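Local coordinates for uncharacterized protein YobA (Bacillus subtilis subsp. subtilis str. 168, PDB 4QY7), which is of unknown function but belongs to the DUF3221 family and adopts an OB-fold, at residues G31-D34 / Y35-S38. Residues are numbered along the deposited sequence; the frame is centred on the assembly and turned at random.
Sequences GKED and YNLS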
ATOM      1  N   GLY A  31       9.374 -11.406  -4.209  1.00 22.89           N
ATOM      2  CA  GLY A  31      10.363 -11.892  -5.151  1.00 22.20           C
ATOM      3  C   GLY A  31      10.110 -11.298  -6.512  1.00 23.59           C
ATOM      4  O   GLY A  31       8.999 -10.843  -6.781  1.00 22.13           O
ATOM      5  N   LYS A  32      11.093 -11.297  -7.390  1.00 19.63           N
ATOM      6  CA  LYS A  32      10.918 -10.734  -8.727  1.00 20.24           C
ATOM      7  C   LYS A  32       9.677 -11.277  -9.478  1.00 24.40           C
ATOM      8  O   LYS A  32       9.010 -10.506 -10.182  1.00 25.18           O
ATOM      9  CB  LYS A  32      12.175 -10.974  -9.586  1.00 22.80           C
ATOM     10  CG  LYS A  32      12.142 -10.263 -10.935  1.00 36.86           C
ATOM     11  CD  LYS A  32      13.522 -10.225 -11.588  1.00 49.29           C
ATOM     12  CE  LYS A  32      13.448 -10.015 -13.086  1.00 65.90           C
ATOM     13  NZ  LYS A  32      14.780 -10.157 -13.732  1.00 73.95           N
ATOM     14  N   GLU A  33       9.378 -12.566  -9.357  1.00 20.21           N
ATOM     15  CA  GLU A  33       8.232 -13.149 -10.102  1.00 19.57           C
ATOM     16  C   GLU A  33       6.893 -12.825  -9.483  1.00 22.28           C
ATOM     17  O   GLU A  33       5.878 -12.955 -10.175  1.00 22.80           O
ATOM     18  CB  GLU A  33       8.363 -14.654 -10.259  1.00 22.62           C
ATOM     19  CG  GLU A  33       9.514 -14.986 -11.182  1.00 27.74           C
ATOM     20  CD  GLU A  33       9.747 -16.461 -11.410  1.00 43.97           C
ATOM     21  OE1 GLU A  33       8.986 -17.294 -10.870  1.00 34.84           O
ATOM     22  OE2 GLU A  33      10.700 -16.785 -12.150  1.00 37.12           O
ATOM     23  N   ASP A  34       6.866 -12.292  -8.256  1.00 17.96           N
ATOM     24  CA  ASP A  34       5.583 -11.865  -7.666  1.00 18.15           C
ATOM     25  C   ASP A  34       5.018 -10.661  -8.457  1.00 22.24           C
ATOM     26  O   ASP A  34       3.824 -10.405  -8.379  1.00 20.45           O
ATOM     27  CB  ASP A  34       5.717 -11.519  -6.178  1.00 19.98           C
ATOM     28  CG  ASP A  34       6.103 -12.736  -5.332  1.00 25.21           C
ATOM     29  OD1 ASP A  34       5.735 -13.858  -5.706  1.00 25.10           O
ATOM     30  OD2 ASP A  34       6.823 -12.561  -4.333  1.00 29.01           O
ATOM     31  N   TYR A  35       5.854  -9.969  -9.248  1.00 19.29           N
ATOM     32  CA  TYR A  35       5.415  -8.836 -10.061  1.00 20.55           C
ATOM     33  C   TYR A  35       4.754  -9.284 -11.380  1.00 25.31           C
ATOM     34  O   TYR A  35       4.332  -8.425 -12.160  1.00 26.46           O
ATOM     35  CB  TYR A  35       6.606  -7.871 -10.310  1.00 21.68           C
ATOM     36  CG  TYR A  35       7.091  -7.249  -9.011  1.00 21.71           C
ATOM     37  CD1 TYR A  35       6.443  -6.153  -8.453  1.00 22.30           C
ATOM     38  CD2 TYR A  35       8.140  -7.819  -8.285  1.00 22.13           C
ATOM     39  CE1 TYR A  35       6.834  -5.628  -7.223  1.00 22.71           C
ATOM     40  CE2 TYR A  35       8.513  -7.326  -7.039  1.00 21.69           C
ATOM     41  CZ  TYR A  35       7.889  -6.200  -6.532  1.00 28.28           C
ATOM     42  OH  TYR A  35       8.251  -5.696  -5.304  1.00 28.72           O
ATOM     43  N   ASN A  36       4.610 -10.593 -11.649  1.00 22.29           N
ATOM     44  CA  ASN A  36       3.852 -11.006 -12.837  1.00 23.50           C
ATOM     45  C   ASN A  36       2.541 -11.650 -12.382  1.00 26.49           C
ATOM     46  O   ASN A  36       1.797 -12.158 -13.215  1.00 29.59           O
ATOM     47  CB  ASN A  36       4.671 -11.911 -13.764  1.00 27.68           C
ATOM     48  CG  ASN A  36       5.083 -13.247 -13.197  1.00 36.95           C
ATOM     49  OD1 ASN A  36       4.300 -13.924 -12.505  1.00 30.30           O
ATOM     50  ND2 ASN A  36       6.286 -13.719 -13.576  1.00 29.61           N
ATOM     51  N   LEU A  37       2.241 -11.630 -11.065  1.00 22.63           N
ATOM     52  CA  LEU A  37       1.006 -12.228 -10.584  1.00 21.72           C
ATOM     53  C   LEU A  37      -0.152 -11.286 -10.789  1.00 25.79           C
ATOM     54  O   LEU A  37       0.002 -10.058 -10.705  1.00 23.85           O
ATOM     55  CB  LEU A  37       1.115 -12.570  -9.089  1.00 20.41           C
ATOM     56  CG  LEU A  37       2.149 -13.632  -8.719  1.00 23.38           C
ATOM     57  CD1 LEU A  37       2.265 -13.775  -7.215  1.00 21.73           C
ATOM     58  CD2 LEU A  37       1.802 -14.978  -9.331  1.00 28.02           C
ATOM     59  N   SER A  38      -1.336 -11.857 -11.007  1.00 25.78           N
ATOM     60  CA  SER A  38      -2.541 -11.048 -11.117  1.00 26.10           C
ATOM     61  C   SER A  38      -2.949 -10.572  -9.740  1.00 28.26           C
ATOM     62  O   SER A  38      -2.491 -11.110  -8.721  1.00 27.07           O
ATOM     63  CB  SER A  38      -3.684 -11.856 -11.729  1.00 29.24           C
ATOM     64  OG  SER A  38      -4.073 -12.884 -10.829  1.00 32.14           O
TER
HETATM   65  O   HOH W   1       2.010  -8.651  -9.702  1.00 24.41           O
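With CG of Tyr35 set anti to its own carbonyl carbon (chi1 -64°), the phenol ring folds back along the start of the turn, and CD2 comes 3.5 Å from Gly31 O. The carbonyl oxygen of Lys32 lies at the ring's edge, close to its plane, 3.4 Å from the same CD2. Leu37 takes an equivalent first torsion, which lays its side chain alongside that of Asp34, both pointing the same way, with CD1 3.8 Å from OD1.

Successive i+3 to i bonds make this a short 3-10 turn. Asn36 N gives the straightest of those across it, 3.1 Å to Glu33 O at 167°, while Tyr35 N to Lys32 O and Leu37 N to Asp34 O are weak. Asp34 also closes the turn with its side chain: OD2 accepts Gly31 N at 2.8 Å, from above the carboxylate plane. A water sits 2.8 Å from Asp34 O and 2.6 Å from Leu37 O, between the two carbonyls at the exit toward helix 39-45, where Ser38 is the N-cap. Replacing Tyr35 by an alanine takes the ring away, and is likely to leave the Gly31 and Lys32 carbonyls without their aromatic neighbour and to open a gap beside Pro30 and Arg66.

The carboxylate of Asp34 is thus shared between the turn's first amide and a salt bridge from OD1 to Lys45, tying this loop to the helix that follows; both partners would be expected to favour its ionised form.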